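Long-range contact in outer membrane protein (PDB 2FI9), which is of unknown function but belongs to the DUF498/DUF598 family of small alpha/beta proteins: residues 67-79 / 113-127. Residues are numbered along the deposited sequence; the frame is centred on the assembly and turned at random.
Sequences DQIEVLLIGTGVE and LLAEDRAVAALLFAV
The F125 ring meets G77 at its edge: G77 CA lies near the ring plane, 3.8 Å from F125 CD2. CG of F125 is anti to the backbone N (chi1 -177°), a torsion that carries the ring to G77. On the same residue, V127 CG1 closes to 3.3 Å of G77 CA, so two side chains press on a position whose phi/psi pair (87°/-143°) itself calls for glycine. The other flat group, the R118 guanidinium, receives E116 OE1 at its edge and in plane, a long salt bridge across the Schellman motif, centred on D117, that ends helix 103-115.

Strands 71-75 and 120-124 pair in parallel. Evidence for the register is the alternation of bonds: A121 N donates to V71 O, L73 N to A121 O, L123 N to L73 O, G75 N to L123 O and F125 N to G75 O. At the start A119 O is gripped twice, by E70 N (2.9 Å) and V71 N (3.2 Å).

Side chains divide between the two sheet faces. On one, L73 CD1 meets V120 CG2 at 3.8 Å and L113 CD1 at 4.0 Å; the latter, with F110, fastens L73 to helix 103-115. On the other, the A121 methyl touches both I69 CG2 and L72 CD1, from directions roughly at right angles, each 3.7 Å away.

Strand 71-75 also bonds to strand 97-101, and 120-124 is flanked by 36-40, which puts 120-124 mid-sheet among five strands. The chemistry is thus backbone polarity satisfied strand to strand, with aliphatic carbon packed on both faces.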
loop_
_atom_site.group_PDB
_atom_site.type_symbol
_atom_site.label_atom_id
_atom_site.label_comp_id
_atom_site.label_asym_id
_atom_site.label_seq_id
_atom_site.Cartn_x
_atom_site.Cartn_y
_atom_site.Cartn_z
ATOM N N ASP A 67 -4.826 5.196 13.680
ATOM C CA ASP A 67 -6.162 5.494 14.189
ATOM C C ASP A 67 -7.217 5.493 13.078
ATOM O O ASP A 67 -8.394 5.294 13.358
ATOM C CB ASP A 67 -6.191 6.821 14.963
ATOM C CG ASP A 67 -5.897 6.646 16.466
ATOM O OD1 ASP A 67 -5.963 5.511 16.989
ATOM O OD2 ASP A 67 -5.628 7.672 17.141
ATOM N N GLN A 68 -6.796 5.689 11.825
ATOM C CA GLN A 68 -7.731 5.771 10.687
ATOM C C GLN A 68 -7.584 4.613 9.699
ATOM O O GLN A 68 -8.166 4.640 8.621
ATOM C CB GLN A 68 -7.569 7.101 9.934
ATOM C CG GLN A 68 -8.230 8.315 10.600
ATOM C CD GLN A 68 -7.268 9.119 11.472
ATOM O OE1 GLN A 68 -7.685 10.049 12.180
ATOM N NE2 GLN A 68 -5.978 8.780 11.419
ATOM N N ILE A 69 -6.795 3.613 10.068
ATOM C CA ILE A 69 -6.527 2.454 9.208
ATOM C C ILE A 69 -6.863 1.183 9.966
ATOM O O ILE A 69 -6.277 0.922 11.019
ATOM C CB ILE A 69 -5.035 2.424 8.747
ATOM C CG1 ILE A 69 -4.714 3.696 7.939
ATOM C CG2 ILE A 69 -4.732 1.167 7.930
ATOM C CD1 ILE A 69 -3.232 3.954 7.745
ATOM N N GLU A 70 -7.807 0.397 9.438
ATOM C CA GLU A 70 -8.108 -0.937 9.999
ATOM C C GLU A 70 -7.402 -2.052 9.250
ATOM O O GLU A 70 -7.069 -3.095 9.838
ATOM C CB GLU A 70 -9.600 -1.239 9.965
ATOM C CG GLU A 70 -10.447 -0.341 10.853
ATOM C CD GLU A 70 -11.696 -1.049 11.347
ATOM O OE1 GLU A 70 -11.564 -2.171 11.907
ATOM O OE2 GLU A 70 -12.806 -0.488 11.178
ATOM N N VAL A 71 -7.193 -1.853 7.955
ATOM C CA VAL A 71 -6.593 -2.913 7.123
ATOM C C VAL A 71 -5.540 -2.347 6.167
ATOM O O VAL A 71 -5.758 -1.308 5.527
ATOM C CB VAL A 71 -7.674 -3.780 6.372
ATOM C CG1 VAL A 71 -8.582 -2.941 5.533
ATOM C CG2 VAL A 71 -7.029 -4.886 5.505
ATOM N N LEU A 72 -4.380 -3.005 6.142
ATOM C CA LEU A 72 -3.321 -2.673 5.217
ATOM C C LEU A 72 -3.081 -3.811 4.213
ATOM O O LEU A 72 -2.789 -4.964 4.605
ATOM C CB LEU A 72 -2.024 -2.359 5.975
ATOM C CG LEU A 72 -0.823 -2.079 5.061
ATOM C CD1 LEU A 72 -1.005 -0.795 4.240
ATOM C CD2 LEU A 72 0.440 -2.021 5.887
ATOM N N LEU A 73 -3.200 -3.490 2.928
ATOM C CA LEU A 73 -2.867 -4.444 1.878
ATOM C C LEU A 73 -1.443 -4.144 1.465
ATOM O O LEU A 73 -1.075 -2.976 1.312
ATOM C CB LEU A 73 -3.812 -4.294 0.684
ATOM C CG LEU A 73 -5.296 -4.333 1.064
ATOM C CD1 LEU A 73 -6.172 -3.924 -0.103
ATOM C CD2 LEU A 73 -5.666 -5.731 1.569
ATOM N N ILE A 74 -0.630 -5.190 1.327
ATOM C CA ILE A 74 0.743 -5.028 0.921
ATOM C C ILE A 74 0.985 -5.759 -0.391
ATOM O O ILE A 74 0.894 -7.003 -0.474
ATOM C CB ILE A 74 1.707 -5.513 2.029
ATOM C CG1 ILE A 74 1.426 -4.721 3.314
ATOM C CG2 ILE A 74 3.163 -5.326 1.591
ATOM C CD1 ILE A 74 1.963 -5.360 4.571
ATOM N N GLY A 75 1.269 -4.976 -1.427
ATOM C CA GLY A 75 1.550 -5.516 -2.758
ATOM C C GLY A 75 3.045 -5.710 -2.838
ATOM O O GLY A 75 3.797 -4.719 -2.824
ATOM N N THR A 76 3.467 -6.981 -2.901
ATOM C CA THR A 76 4.888 -7.354 -2.838
ATOM C C THR A 76 5.504 -7.682 -4.201
ATOM O O THR A 76 6.377 -8.582 -4.316
ATOM C CB THR A 76 5.135 -8.548 -1.878
ATOM O OG1 THR A 76 4.348 -9.677 -2.285
ATOM C CG2 THR A 76 4.797 -8.180 -0.443
ATOM N N GLY A 77 5.040 -6.982 -5.230
ATOM C CA GLY A 77 5.569 -7.146 -6.582
ATOM C C GLY A 77 4.882 -8.264 -7.356
ATOM O O GLY A 77 3.670 -8.446 -7.237
ATOM N N VAL A 78 5.647 -8.994 -8.166
ATOM C CA VAL A 78 5.054 -10.022 -9.025
ATOM C C VAL A 78 4.695 -11.292 -8.274
ATOM O O VAL A 78 3.838 -12.051 -8.715
ATOM C CB VAL A 78 5.918 -10.367 -10.289
ATOM C CG1 VAL A 78 5.994 -9.185 -11.210
ATOM C CG2 VAL A 78 7.320 -10.859 -9.911
ATOM N N GLU A 79 5.359 -11.535 -7.149
ATOM C CA GLU A 79 5.114 -12.736 -6.360
ATOM C C GLU A 79 4.650 -12.336 -4.980
ATOM O O GLU A 79 5.071 -11.303 -4.455
ATOM C CB GLU A 79 6.391 -13.576 -6.236
ATOM C CG GLU A 79 6.850 -14.223 -7.526
ATOM C CD GLU A 79 5.886 -15.277 -8.025
ATOM O OE1 GLU A 79 5.557 -16.199 -7.238
ATOM O OE2 GLU A 79 5.467 -15.180 -9.206
ATOM N N LEU A 113 -12.203 -2.500 -1.741
ATOM C CA LEU A 113 -12.411 -2.096 -0.355
ATOM C C LEU A 113 -12.583 -0.585 -0.200
ATOM O O LEU A 113 -13.380 -0.121 0.633
ATOM C CB LEU A 113 -11.265 -2.586 0.530
ATOM C CG LEU A 113 -11.112 -4.100 0.691
ATOM C CD1 LEU A 113 -9.852 -4.369 1.467
ATOM C CD2 LEU A 113 -12.316 -4.685 1.415
ATOM N N LEU A 114 -11.843 0.177 -1.001
ATOM C CA LEU A 114 -12.008 1.636 -1.029
ATOM C C LEU A 114 -13.441 2.041 -1.422
ATOM O O LEU A 114 -14.065 2.896 -0.778
ATOM C CB LEU A 114 -10.978 2.280 -1.968
ATOM C CG LEU A 114 -11.009 3.811 -1.965
ATOM C CD1 LEU A 114 -10.619 4.359 -0.585
ATOM C CD2 LEU A 114 -10.097 4.338 -3.052
ATOM N N ALA A 115 -13.960 1.397 -2.466
ATOM C CA ALA A 115 -15.327 1.616 -2.941
ATOM C C ALA A 115 -16.383 1.264 -1.886
ATOM O O ALA A 115 -17.482 1.824 -1.888
ATOM C CB ALA A 115 -15.574 0.820 -4.224
ATOM N N GLU A 116 -16.049 0.327 -1.006
ATOM C CA GLU A 116 -16.922 -0.070 0.095
ATOM C C GLU A 116 -16.772 0.835 1.330
ATOM O O GLU A 116 -17.355 0.546 2.375
ATOM C CB GLU A 116 -16.612 -1.514 0.512
ATOM C CG GLU A 116 -17.153 -2.594 -0.396
ATOM C CD GLU A 116 -16.689 -3.995 0.017
ATOM O OE1 GLU A 116 -16.156 -4.188 1.154
ATOM O OE2 GLU A 116 -16.858 -4.910 -0.820
ATOM N N ASP A 117 -15.983 1.904 1.217
ATOM C CA ASP A 117 -15.721 2.824 2.333
ATOM C C ASP A 117 -15.078 2.173 3.556
ATOM O O ASP A 117 -15.325 2.588 4.686
ATOM C CB ASP A 117 -17.004 3.566 2.755
ATOM C CG ASP A 117 -17.625 4.359 1.617
ATOM O OD1 ASP A 117 -16.901 5.128 0.945
ATOM O OD2 ASP A 117 -18.848 4.207 1.393
ATOM N N ARG A 118 -14.253 1.155 3.331
ATOM C CA ARG A 118 -13.514 0.509 4.426
ATOM C C ARG A 118 -12.311 1.384 4.763
ATOM O O ARG A 118 -11.786 2.080 3.882
ATOM C CB ARG A 118 -13.039 -0.890 4.022
ATOM C CG ARG A 118 -14.074 -1.764 3.276
ATOM C CD ARG A 118 -15.349 -2.053 4.085
ATOM N NE ARG A 118 -15.020 -2.656 5.375
ATOM C CZ ARG A 118 -14.790 -3.950 5.575
ATOM N NH1 ARG A 118 -14.476 -4.385 6.787
ATOM N NH2 ARG A 118 -14.856 -4.815 4.567
ATOM N N ALA A 119 -11.878 1.356 6.026
ATOM C CA ALA A 119 -10.658 2.053 6.443
ATOM C C ALA A 119 -9.425 1.275 5.942
ATOM O O ALA A 119 -8.706 0.653 6.723
ATOM C CB ALA A 119 -10.626 2.239 7.985
ATOM N N VAL A 120 -9.198 1.326 4.631
ATOM C CA VAL A 120 -8.160 0.532 3.971
ATOM C C VAL A 120 -6.983 1.400 3.532
ATOM O O VAL A 120 -7.156 2.572 3.111
ATOM C CB VAL A 120 -8.752 -0.248 2.745
ATOM C CG1 VAL A 120 -9.221 0.699 1.670
ATOM C CG2 VAL A 120 -7.753 -1.308 2.184
ATOM N N ALA A 121 -5.793 0.817 3.647
ATOM C CA ALA A 121 -4.554 1.425 3.208
ATOM C C ALA A 121 -3.859 0.411 2.326
ATOM O O ALA A 121 -4.129 -0.783 2.422
ATOM C CB ALA A 121 -3.661 1.787 4.420
ATOM N N ALA A 122 -2.955 0.876 1.473
ATOM C CA ALA A 122 -2.156 -0.025 0.642
ATOM C C ALA A 122 -0.713 0.450 0.552
ATOM O O ALA A 122 -0.455 1.650 0.448
ATOM C CB ALA A 122 -2.759 -0.120 -0.754
ATOM N N LEU A 123 0.225 -0.496 0.602
ATOM C CA LEU A 123 1.607 -0.231 0.295
ATOM C C LEU A 123 1.880 -1.017 -0.963
ATOM O O LEU A 123 1.718 -2.231 -0.970
ATOM C CB LEU A 123 2.503 -0.730 1.430
ATOM C CG LEU A 123 4.016 -0.630 1.214
ATOM C CD1 LEU A 123 4.448 0.764 0.846
ATOM C CD2 LEU A 123 4.782 -1.088 2.475
ATOM N N LEU A 124 2.288 -0.344 -2.030
ATOM C CA LEU A 124 2.355 -1.021 -3.322
ATOM C C LEU A 124 3.736 -0.920 -3.956
ATOM O O LEU A 124 4.142 0.167 -4.364
ATOM C CB LEU A 124 1.284 -0.459 -4.266
ATOM C CG LEU A 124 -0.160 -0.444 -3.743
ATOM C CD1 LEU A 124 -1.073 0.417 -4.591
ATOM C CD2 LEU A 124 -0.751 -1.849 -3.656
ATOM N N PHE A 125 4.444 -2.048 -4.047
ATOM C CA PHE A 125 5.702 -2.087 -4.781
ATOM C C PHE A 125 5.411 -2.037 -6.261
ATOM O O PHE A 125 4.664 -2.855 -6.772
ATOM C CB PHE A 125 6.483 -3.342 -4.461
ATOM C CG PHE A 125 7.828 -3.419 -5.138
ATOM C CD1 PHE A 125 8.883 -2.614 -4.715
ATOM C CD2 PHE A 125 8.053 -4.329 -6.170
ATOM C CE1 PHE A 125 10.127 -2.695 -5.322
ATOM C CE2 PHE A 125 9.319 -4.435 -6.773
ATOM C CZ PHE A 125 10.348 -3.617 -6.353
ATOM N N ALA A 126 6.017 -1.075 -6.943
ATOM C CA ALA A 126 5.769 -0.866 -8.367
ATOM C C ALA A 126 6.455 -1.957 -9.156
ATOM O O ALA A 126 7.649 -2.165 -9.010
ATOM C CB ALA A 126 6.302 0.469 -8.788
ATOM N N VAL A 127 5.686 -2.637 -9.995
ATOM C CA VAL A 127 6.200 -3.712 -10.843
ATOM C C VAL A 127 6.350 -3.250 -12.285
ATOM O O VAL A 127 5.708 -2.284 -12.720
ATOM C CB VAL A 127 5.274 -4.978 -10.835
ATOM C CG1 VAL A 127 5.308 -5.679 -9.495
ATOM C CG2 VAL A 127 3.847 -4.616 -11.192
#